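Local structure of bacillaene synthase decarboxylase PksI (Bacillus subtilis, 4Q1K) at residues R42-Q50 with F81-G89; L140-M151 with L178-L189. The protein catalyses the decarboxylation of a carrier-tethered 3-methylglutaconyl group to a 3-methylcrotonyl group during synthesis of the antibiotic bacillaene. The protein carries 1 engineered substitution. All coordinates share one frame; numbering follows the deposited sequence.

Contact 1 (R42-Q50 with F81-G89); sequences RTHKNAFSQ and FASGGTQEG
N46, A47 and F48 run alongside A82 to G85, joined by two backbone hydrogen bonds. S83 N donates to N46 O at 3.0 Å; the bond is nearly straight at the hydrogen (168°). F48 N donates to G84 O at 2.8 Å. The 42-50 loop is folded by a type I turn from R42 to K45 and a type I' turn from H44 to A47. S83 adds a side-chain bond: OG lies beside its own backbone N (chi1 -80°) and gives its proton to K45 O at 2.7 Å. Two bonds from one serine thus hold neighbouring carbonyls. The F48 ring lies by G84, with CD2 3.6 Å from G84 C. T86 splits its two branches. CG2 packs on A47 CB at 3.9 Å and against the backbone of F48 and S49. OG1 caps the helix that follows, accepting from G89 N at 2.9 Å. A water bridges F48 O and T86 N. S49 OG caps helix 50-65 at L52 N and also bonds to D41. The contact joins the loop before helix 50-65 to the chain leading into helix 87-94. As in relatives with the crotonase-like fold, these segments probably border the acyl site; G85 is about 10 Å from the side chain of the active-site residue H249.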
loop_
_atom_site.group_PDB
_atom_site.type_symbol
_atom_site.label_atom_id
_atom_site.label_comp_id
_atom_site.label_asym_id
_atom_site.label_seq_id
_atom_site.Cartn_x
_atom_site.Cartn_y
_atom_site.Cartn_z
ATOM N N ARG B 42 -19.622 -12.120 -27.241
ATOM C CA ARG B 42 -18.689 -11.845 -28.324
ATOM C C ARG B 42 -19.121 -10.639 -29.170
ATOM O O ARG B 42 -18.274 -9.862 -29.534
ATOM C CB ARG B 42 -18.460 -13.087 -29.198
ATOM C CG ARG B 42 -18.018 -14.295 -28.392
ATOM C CD ARG B 42 -17.610 -15.493 -29.237
ATOM N NE ARG B 42 -17.445 -16.547 -28.240
ATOM C CZ ARG B 42 -16.319 -17.151 -27.920
ATOM N NH1 ARG B 42 -15.192 -16.888 -28.595
ATOM N NH2 ARG B 42 -16.366 -18.058 -26.935
ATOM N N THR B 43 -20.435 -10.469 -29.373
ATOM C CA THR B 43 -21.004 -9.306 -30.051
ATOM C C THR B 43 -20.539 -8.027 -29.384
ATOM O O THR B 43 -20.109 -7.107 -30.080
ATOM C CB THR B 43 -22.527 -9.271 -29.983
ATOM O OG1 THR B 43 -22.985 -10.440 -30.598
ATOM C CG2 THR B 43 -23.091 -8.071 -30.786
ATOM N N HIS B 44 -20.586 -7.953 -28.051
ATOM C CA HIS B 44 -20.183 -6.734 -27.376
ATOM C C HIS B 44 -18.786 -6.735 -26.747
ATOM O O HIS B 44 -18.481 -5.874 -25.916
ATOM C CB HIS B 44 -21.160 -6.393 -26.314
ATOM C CG HIS B 44 -22.540 -6.161 -26.843
ATOM N ND1 HIS B 44 -23.382 -7.199 -27.203
ATOM C CD2 HIS B 44 -23.231 -5.008 -27.071
ATOM C CE1 HIS B 44 -24.532 -6.699 -27.635
ATOM N NE2 HIS B 44 -24.468 -5.378 -27.569
ATOM N N LYS B 45 -17.950 -7.714 -27.085
ATOM C CA LYS B 45 -16.604 -7.811 -26.465
ATOM C C LYS B 45 -16.697 -7.753 -24.942
ATOM O O LYS B 45 -15.880 -7.097 -24.253
ATOM C CB LYS B 45 -15.716 -6.696 -27.011
ATOM C CG LYS B 45 -15.587 -6.806 -28.533
ATOM C CD LYS B 45 -15.598 -5.419 -29.133
ATOM C CE LYS B 45 -14.240 -5.068 -29.699
ATOM N NZ LYS B 45 -14.133 -5.650 -31.070
ATOM N N ASN B 46 -17.697 -8.445 -24.373
ATOM C CA ASN B 46 -17.863 -8.422 -22.900
ATOM C C ASN B 46 -18.124 -7.069 -22.292
ATOM O O ASN B 46 -17.912 -6.843 -21.096
ATOM C CB ASN B 46 -16.680 -9.154 -22.192
ATOM C CG ASN B 46 -16.787 -10.653 -22.272
ATOM O OD1 ASN B 46 -15.858 -11.381 -21.828
ATOM N ND2 ASN B 46 -17.871 -11.151 -22.866
ATOM N N ALA B 47 -18.624 -6.107 -23.109
ATOM C CA ALA B 47 -19.153 -4.896 -22.504
ATOM C C ALA B 47 -20.507 -5.305 -21.873
ATOM O O ALA B 47 -21.046 -6.395 -22.235
ATOM C CB ALA B 47 -19.306 -3.775 -23.525
ATOM N N PHE B 48 -20.973 -4.465 -20.936
ATOM C CA PHE B 48 -22.144 -4.723 -20.100
ATOM C C PHE B 48 -23.415 -4.499 -20.888
ATOM O O PHE B 48 -24.218 -3.562 -20.593
ATOM C CB PHE B 48 -22.097 -3.815 -18.844
ATOM C CG PHE B 48 -21.028 -4.200 -17.839
ATOM C CD1 PHE B 48 -20.730 -5.526 -17.557
ATOM C CD2 PHE B 48 -20.376 -3.208 -17.128
ATOM C CE1 PHE B 48 -19.793 -5.828 -16.559
ATOM C CE2 PHE B 48 -19.392 -3.496 -16.143
ATOM C CZ PHE B 48 -19.080 -4.797 -15.890
ATOM N N SER B 49 -23.573 -5.329 -21.894
ATOM C CA SER B 49 -24.866 -5.386 -22.659
ATOM C C SER B 49 -25.990 -5.815 -21.664
ATOM O O SER B 49 -25.738 -6.322 -20.552
ATOM C CB SER B 49 -24.684 -6.401 -23.769
ATOM O OG SER B 49 -24.603 -7.692 -23.161
ATOM N N GLN B 50 -27.262 -5.619 -22.026
ATOM C CA GLN B 50 -28.355 -6.092 -21.143
ATOM C C GLN B 50 -28.246 -7.606 -20.935
ATOM O O GLN B 50 -28.458 -8.103 -19.811
ATOM C CB GLN B 50 -29.771 -5.777 -21.777
ATOM C CG GLN B 50 -30.885 -5.959 -20.745
ATOM C CD GLN B 50 -30.648 -5.059 -19.531
ATOM O OE1 GLN B 50 -30.544 -3.841 -19.671
ATOM N NE2 GLN B 50 -30.478 -5.646 -18.350
ATOM N N PHE B 81 -11.430 -9.617 -21.119
ATOM C CA PHE B 81 -12.012 -9.989 -19.833
ATOM C C PHE B 81 -13.435 -9.307 -19.769
ATOM O O PHE B 81 -14.469 -9.955 -19.741
ATOM C CB PHE B 81 -11.138 -9.450 -18.646
ATOM C CG PHE B 81 -11.771 -9.672 -17.287
ATOM C CD1 PHE B 81 -11.908 -11.009 -16.782
ATOM C CD2 PHE B 81 -12.264 -8.583 -16.528
ATOM C CE1 PHE B 81 -12.489 -11.230 -15.500
ATOM C CE2 PHE B 81 -12.877 -8.779 -15.279
ATOM C CZ PHE B 81 -12.979 -10.101 -14.776
ATOM N N ALA B 82 -13.459 -7.976 -19.772
ATOM C CA ALA B 82 -14.728 -7.247 -19.609
ATOM C C ALA B 82 -14.440 -5.818 -20.045
ATOM O O ALA B 82 -13.432 -5.225 -19.667
ATOM C CB ALA B 82 -15.340 -7.316 -18.182
ATOM N N SER B 83 -15.360 -5.226 -20.809
ATOM C CA SER B 83 -15.037 -3.961 -21.499
ATOM C C SER B 83 -15.861 -2.808 -20.925
ATOM O O SER B 83 -15.802 -1.706 -21.451
ATOM C CB SER B 83 -15.489 -4.127 -22.988
ATOM O OG SER B 83 -14.507 -4.847 -23.646
ATOM N N GLY B 84 -16.703 -3.057 -19.923
ATOM C CA GLY B 84 -17.312 -1.985 -19.142
ATOM C C GLY B 84 -18.632 -1.531 -19.791
ATOM O O GLY B 84 -19.217 -2.280 -20.597
ATOM N N GLY B 85 -19.029 -0.284 -19.548
ATOM C CA GLY B 85 -20.384 0.174 -20.031
ATOM C C GLY B 85 -20.414 0.133 -21.568
ATOM O O GLY B 85 -19.434 0.450 -22.215
ATOM N N THR B 86 -21.541 -0.220 -22.201
ATOM C CA THR B 86 -21.648 -0.015 -23.636
ATOM C C THR B 86 -21.776 1.508 -23.930
ATOM O O THR B 86 -22.071 2.302 -22.984
ATOM C CB THR B 86 -22.896 -0.712 -24.196
ATOM O OG1 THR B 86 -24.050 -0.135 -23.566
ATOM C CG2 THR B 86 -22.843 -2.261 -23.847
ATOM N N GLN B 87 -21.641 1.875 -25.217
ATOM C CA GLN B 87 -21.725 3.282 -25.598
ATOM C C GLN B 87 -23.166 3.746 -25.261
ATOM O O GLN B 87 -23.380 4.792 -24.657
ATOM C CB GLN B 87 -21.381 3.424 -27.051
ATOM C CG GLN B 87 -21.390 4.888 -27.507
ATOM C CD GLN B 87 -20.894 5.021 -28.948
ATOM O OE1 GLN B 87 -21.038 4.116 -29.728
ATOM N NE2 GLN B 87 -20.265 6.123 -29.277
ATOM N N GLU B 88 -24.138 2.895 -25.592
ATOM C CA GLU B 88 -25.548 3.250 -25.354
ATOM C C GLU B 88 -25.825 3.349 -23.846
ATOM O O GLU B 88 -26.477 4.291 -23.373
ATOM C CB GLU B 88 -26.475 2.233 -26.029
ATOM C CG GLU B 88 -27.949 2.443 -25.782
ATOM C CD GLU B 88 -28.542 3.708 -26.447
ATOM O OE1 GLU B 88 -27.799 4.629 -26.934
ATOM O OE2 GLU B 88 -29.804 3.791 -26.471
ATOM N N GLY B 89 -25.291 2.390 -23.067
ATOM C CA GLY B 89 -25.376 2.479 -21.595
ATOM C C GLY B 89 -24.851 3.777 -21.042
ATOM O O GLY B 89 -25.469 4.396 -20.143
HETATM O O HOH W 1 -23.542 -0.777 -20.416
#

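Contact 2 (L140-M151 with L178-L189); sequences LSRESVYTANFM and LLNAGSYRGADL
R185 reaches over V145 to grip the turn before it. From CB, 3.7 Å from R142 O, the chain bends at chi2 (-84°). CD then passes 3.5 Å from E143 O. NE and CZ lie over the methyl CG2 of V145, which sits 3.3 Å above the guanidinium plane, near its centre. At the tip NH1 donates to E143 O at 2.8 Å, with that oxygen in the guanidinium plane. The R185 backbone also starts a helix, its N bonded to D188 OD2. G186 N donates to S144 O and A187 N to R142 O, so the start of this helix is tied to the 142-144 turn. G186 CA lies at the edge of the Y146 ring and 3.3 Å from S141 O, a CA-H...O contact. Y146 and Y184 form an antiparallel hydrogen-bonded pair, with N to O distances of 2.8 and 2.9 Å. On the V145 face, T147 OG1 donates to G182 O from above the carbonyl plane. Farther along, M151 CG rests against L178 O, and a water links A148 O, M151 N and L178 O. Strands 145-147 and 183-185 are neighbours in the small three-stranded sheet of this crotonase-like subunit, completed by strand 123-125.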
loop_
_atom_site.group_PDB
_atom_site.type_symbol
_atom_site.label_atom_id
_atom_site.label_comp_id
_atom_site.label_asym_id
_atom_site.label_seq_id
_atom_site.Cartn_x
_atom_site.Cartn_y
_atom_site.Cartn_z
ATOM N N LEU B 140 -3.658 -10.625 -13.806
ATOM C CA LEU B 140 -3.701 -9.917 -15.052
ATOM C C LEU B 140 -2.874 -10.634 -16.135
ATOM O O LEU B 140 -2.000 -11.429 -15.800
ATOM C CB LEU B 140 -3.076 -8.515 -14.905
ATOM C CG LEU B 140 -3.614 -7.630 -13.762
ATOM C CD1 LEU B 140 -2.826 -6.283 -13.821
ATOM C CD2 LEU B 140 -5.123 -7.436 -13.885
ATOM N N SER B 141 -3.160 -10.287 -17.400
ATOM C CA SER B 141 -2.365 -10.745 -18.522
ATOM C C SER B 141 -1.358 -9.648 -18.930
ATOM O O SER B 141 -1.645 -8.447 -19.014
ATOM C CB SER B 141 -3.304 -10.986 -19.714
ATOM O OG SER B 141 -2.636 -10.648 -20.946
ATOM N N ARG B 142 -0.121 -10.073 -19.179
ATOM C CA ARG B 142 0.896 -9.129 -19.475
ATOM C C ARG B 142 0.600 -8.249 -20.708
ATOM O O ARG B 142 0.985 -7.046 -20.754
ATOM C CB ARG B 142 2.178 -10.002 -19.759
ATOM C CG ARG B 142 3.457 -9.187 -19.683
ATOM C CD ARG B 142 4.755 -10.055 -19.778
ATOM N NE ARG B 142 4.944 -11.053 -18.698
ATOM C CZ ARG B 142 5.796 -12.081 -18.826
ATOM N NH1 ARG B 142 6.493 -12.236 -19.949
ATOM N NH2 ARG B 142 5.986 -12.939 -17.842
ATOM N N GLU B 143 -0.016 -8.878 -21.746
ATOM C CA GLU B 143 -0.159 -8.217 -23.037
ATOM C C GLU B 143 -1.553 -7.550 -23.201
ATOM O O GLU B 143 -1.770 -6.799 -24.147
ATOM C CB GLU B 143 0.194 -9.202 -24.198
ATOM C CG GLU B 143 -0.759 -10.373 -24.376
ATOM C CD GLU B 143 -0.310 -11.613 -23.581
ATOM O OE1 GLU B 143 -0.340 -11.570 -22.276
ATOM O OE2 GLU B 143 0.092 -12.621 -24.212
ATOM N N SER B 144 -2.418 -7.702 -22.195
ATOM C CA SER B 144 -3.742 -7.038 -22.233
ATOM C C SER B 144 -3.691 -5.624 -21.713
ATOM O O SER B 144 -2.754 -5.275 -20.898
ATOM C CB SER B 144 -4.697 -7.846 -21.377
ATOM O OG SER B 144 -4.874 -9.140 -22.071
ATOM N N VAL B 145 -4.720 -4.846 -22.051
ATOM C CA VAL B 145 -4.855 -3.438 -21.618
ATOM C C VAL B 145 -5.837 -3.279 -20.474
ATOM O O VAL B 145 -6.874 -3.917 -20.474
ATOM C CB VAL B 145 -5.220 -2.568 -22.807
ATOM C CG1 VAL B 145 -5.492 -1.157 -22.338
ATOM C CG2 VAL B 145 -3.999 -2.536 -23.732
ATOM N N TYR B 146 -5.458 -2.496 -19.456
ATOM C CA TYR B 146 -6.335 -2.257 -18.266
ATOM C C TYR B 146 -6.489 -0.764 -18.127
ATOM O O TYR B 146 -5.517 -0.037 -18.197
ATOM C CB TYR B 146 -5.765 -2.880 -16.990
ATOM C CG TYR B 146 -5.631 -4.402 -17.227
ATOM C CD1 TYR B 146 -6.740 -5.235 -17.178
ATOM C CD2 TYR B 146 -4.374 -4.961 -17.558
ATOM C CE1 TYR B 146 -6.632 -6.597 -17.520
ATOM C CE2 TYR B 146 -4.245 -6.305 -17.873
ATOM C CZ TYR B 146 -5.408 -7.115 -17.894
ATOM O OH TYR B 146 -5.317 -8.433 -18.147
ATOM N N THR B 147 -7.734 -0.294 -17.936
ATOM C CA THR B 147 -7.845 1.173 -17.784
ATOM C C THR B 147 -9.107 1.463 -16.939
ATOM O O THR B 147 -10.094 0.769 -17.055
ATOM C CB THR B 147 -7.940 1.866 -19.140
ATOM O OG1 THR B 147 -8.220 3.256 -18.972
ATOM C CG2 THR B 147 -9.113 1.302 -19.949
ATOM N N ALA B 148 -9.046 2.478 -16.079
ATOM C CA ALA B 148 -10.311 2.987 -15.461
ATOM C C ALA B 148 -10.582 4.251 -16.249
ATOM O O ALA B 148 -10.059 5.363 -15.893
ATOM C CB ALA B 148 -10.024 3.314 -13.992
ATOM N N ASN B 149 -11.167 4.062 -17.436
ATOM C CA ASN B 149 -11.177 5.165 -18.448
ATOM C C ASN B 149 -12.331 6.220 -18.375
ATOM O O ASN B 149 -12.376 7.056 -19.246
ATOM C CB ASN B 149 -11.102 4.575 -19.856
ATOM C CG ASN B 149 -12.325 3.816 -20.255
ATOM O OD1 ASN B 149 -13.194 3.518 -19.422
ATOM N ND2 ASN B 149 -12.419 3.477 -21.552
ATOM N N PHE B 150 -13.128 6.193 -17.314
ATOM C CA PHE B 150 -14.267 7.084 -17.021
ATOM C C PHE B 150 -13.932 8.518 -17.391
ATOM O O PHE B 150 -14.643 9.162 -18.178
ATOM C CB PHE B 150 -14.628 6.983 -15.515
ATOM C CG PHE B 150 -14.763 5.549 -15.041
ATOM C CD1 PHE B 150 -15.922 4.815 -15.313
ATOM C CD2 PHE B 150 -13.695 4.928 -14.385
ATOM C CE1 PHE B 150 -16.067 3.478 -14.884
ATOM C CE2 PHE B 150 -13.827 3.595 -13.955
ATOM C CZ PHE B 150 -14.995 2.895 -14.172
ATOM N N MET B 151 -12.832 9.024 -16.837
ATOM C CA MET B 151 -12.515 10.475 -17.034
ATOM C C MET B 151 -12.143 10.816 -18.481
ATOM O O MET B 151 -12.187 11.989 -18.926
ATOM C CB MET B 151 -11.360 10.877 -16.060
ATOM C CG MET B 151 -11.807 10.836 -14.571
ATOM S SD MET B 151 -12.648 12.451 -14.096
ATOM C CE MET B 151 -11.220 13.478 -13.960
ATOM N N LEU B 178 -6.973 6.918 -11.806
ATOM C CA LEU B 178 -8.349 7.483 -11.795
ATOM C C LEU B 178 -8.398 8.905 -12.399
ATOM O O LEU B 178 -9.353 9.177 -13.204
ATOM C CB LEU B 178 -8.930 7.542 -10.377
ATOM C CG LEU B 178 -9.075 6.167 -9.758
ATOM C CD1 LEU B 178 -9.428 6.363 -8.245
ATOM C CD2 LEU B 178 -10.266 5.390 -10.420
ATOM N N LEU B 179 -7.468 9.783 -12.056
ATOM C CA LEU B 179 -7.498 11.155 -12.623
ATOM C C LEU B 179 -7.228 11.114 -14.140
ATOM O O LEU B 179 -7.856 11.904 -14.887
ATOM C CB LEU B 179 -6.433 12.035 -11.966
ATOM C CG LEU B 179 -6.736 12.411 -10.490
ATOM C CD1 LEU B 179 -5.400 12.990 -9.961
ATOM C CD2 LEU B 179 -7.774 13.511 -10.421
ATOM N N ASN B 180 -6.195 10.342 -14.573
ATOM C CA ASN B 180 -5.775 10.477 -15.939
ATOM C C ASN B 180 -6.467 9.480 -16.916
ATOM O O ASN B 180 -6.406 9.688 -18.163
ATOM C CB ASN B 180 -4.268 10.336 -16.075
ATOM C CG ASN B 180 -3.741 10.912 -17.397
ATOM O OD1 ASN B 180 -2.785 10.327 -17.989
ATOM N ND2 ASN B 180 -4.324 12.026 -17.868
ATOM N N ALA B 181 -7.076 8.409 -16.386
ATOM C CA ALA B 181 -7.833 7.449 -17.221
ATOM C C ALA B 181 -6.975 6.829 -18.299
ATOM O O ALA B 181 -7.438 6.446 -19.368
ATOM C CB ALA B 181 -9.072 8.136 -17.837
ATOM N N GLY B 182 -5.698 6.659 -17.982
ATOM C CA GLY B 182 -4.749 6.124 -18.975
ATOM C C GLY B 182 -4.951 4.624 -19.165
ATOM O O GLY B 182 -5.593 3.944 -18.358
ATOM N N SER B 183 -4.420 4.112 -20.272
ATOM C CA SER B 183 -4.419 2.664 -20.533
ATOM C C SER B 183 -3.083 2.053 -20.213
ATOM O O SER B 183 -2.055 2.570 -20.670
ATOM C CB SER B 183 -4.668 2.423 -22.015
ATOM O OG SER B 183 -6.074 2.675 -22.238
ATOM N N TYR B 184 -3.070 0.944 -19.485
ATOM C CA TYR B 184 -1.822 0.273 -19.103
ATOM C C TYR B 184 -1.824 -1.167 -19.535
ATOM O O TYR B 184 -2.784 -1.862 -19.257
ATOM C CB TYR B 184 -1.756 0.216 -17.584
ATOM C CG TYR B 184 -1.759 1.588 -16.932
ATOM C CD1 TYR B 184 -2.920 2.308 -16.725
ATOM C CD2 TYR B 184 -0.558 2.169 -16.518
ATOM C CE1 TYR B 184 -2.881 3.622 -16.158
ATOM C CE2 TYR B 184 -0.536 3.457 -15.945
ATOM C CZ TYR B 184 -1.709 4.159 -15.751
ATOM O OH TYR B 184 -1.651 5.421 -15.219
ATOM N N ARG B 185 -0.764 -1.596 -20.229
ATOM C CA ARG B 185 -0.597 -3.068 -20.367
ATOM C C ARG B 185 -0.443 -3.734 -19.036
ATOM O O ARG B 185 0.068 -3.127 -18.107
ATOM C CB ARG B 185 0.635 -3.420 -21.244
ATOM C CG ARG B 185 0.516 -2.842 -22.646
ATOM C CD ARG B 185 -0.290 -3.718 -23.593
ATOM N NE ARG B 185 -0.659 -2.925 -24.769
ATOM C CZ ARG B 185 -1.430 -3.323 -25.768
ATOM N NH1 ARG B 185 -1.951 -4.558 -25.769
ATOM N NH2 ARG B 185 -1.699 -2.470 -26.770
ATOM N N GLY B 186 -0.774 -5.030 -18.940
ATOM C CA GLY B 186 -0.496 -5.711 -17.664
ATOM C C GLY B 186 0.977 -5.629 -17.310
ATOM O O GLY B 186 1.345 -5.491 -16.093
ATOM N N ALA B 187 1.796 -5.702 -18.371
ATOM C CA ALA B 187 3.260 -5.612 -18.086
ATOM C C ALA B 187 3.645 -4.247 -17.501
ATOM O O ALA B 187 4.609 -4.155 -16.713
ATOM C CB ALA B 187 4.103 -5.895 -19.363
ATOM N N ASP B 188 2.948 -3.203 -17.905
ATOM C CA ASP B 188 3.186 -1.845 -17.379
ATOM C C ASP B 188 2.840 -1.819 -15.923
ATOM O O ASP B 188 3.630 -1.289 -15.080
ATOM C CB ASP B 188 2.325 -0.747 -18.087
ATOM C CG ASP B 188 2.646 -0.556 -19.543
ATOM O OD1 ASP B 188 3.858 -0.765 -19.831
ATOM O OD2 ASP B 188 1.730 -0.154 -20.422
ATOM N N LEU B 189 1.606 -2.278 -15.585
ATOM C CA LEU B 189 1.254 -2.366 -14.170
ATOM C C LEU B 189 2.252 -3.243 -13.350
ATOM O O LEU B 189 2.639 -2.919 -12.201
ATOM C CB LEU B 189 -0.200 -2.911 -13.992
ATOM C CG LEU B 189 -1.297 -1.975 -14.572
ATOM C CD1 LEU B 189 -2.663 -2.641 -14.575
ATOM C CD2 LEU B 189 -1.379 -0.661 -13.774
HETATM O O HOH W 2 -6.817 4.193 -15.855
HETATM O O HOH W 3 -11.052 7.703 -14.794
#

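In the fold
Contact 1 closes before contact 2 opens along the chain. Their centres are about 17 Å apart, and their nearest atoms are about 5 Å apart without touching. Strand 123-125 connects them: its residues H123 and I125 bond to the backbone of F81 and A82, and G124 bonds to V145 and T147. The six-stranded sheet also serves both, since the 42-50 loop follows strand 34-39 and contact 2 begins in strand 137-141. Contact 1 touches no other chain. Contact 2 packs M151, L178 and L179 on a neighbouring subunit of the homotrimer. The M151 side chain is also about 8 Å from that of H249, so the M151 end of contact 2 lies near both the subunit interface and the active site.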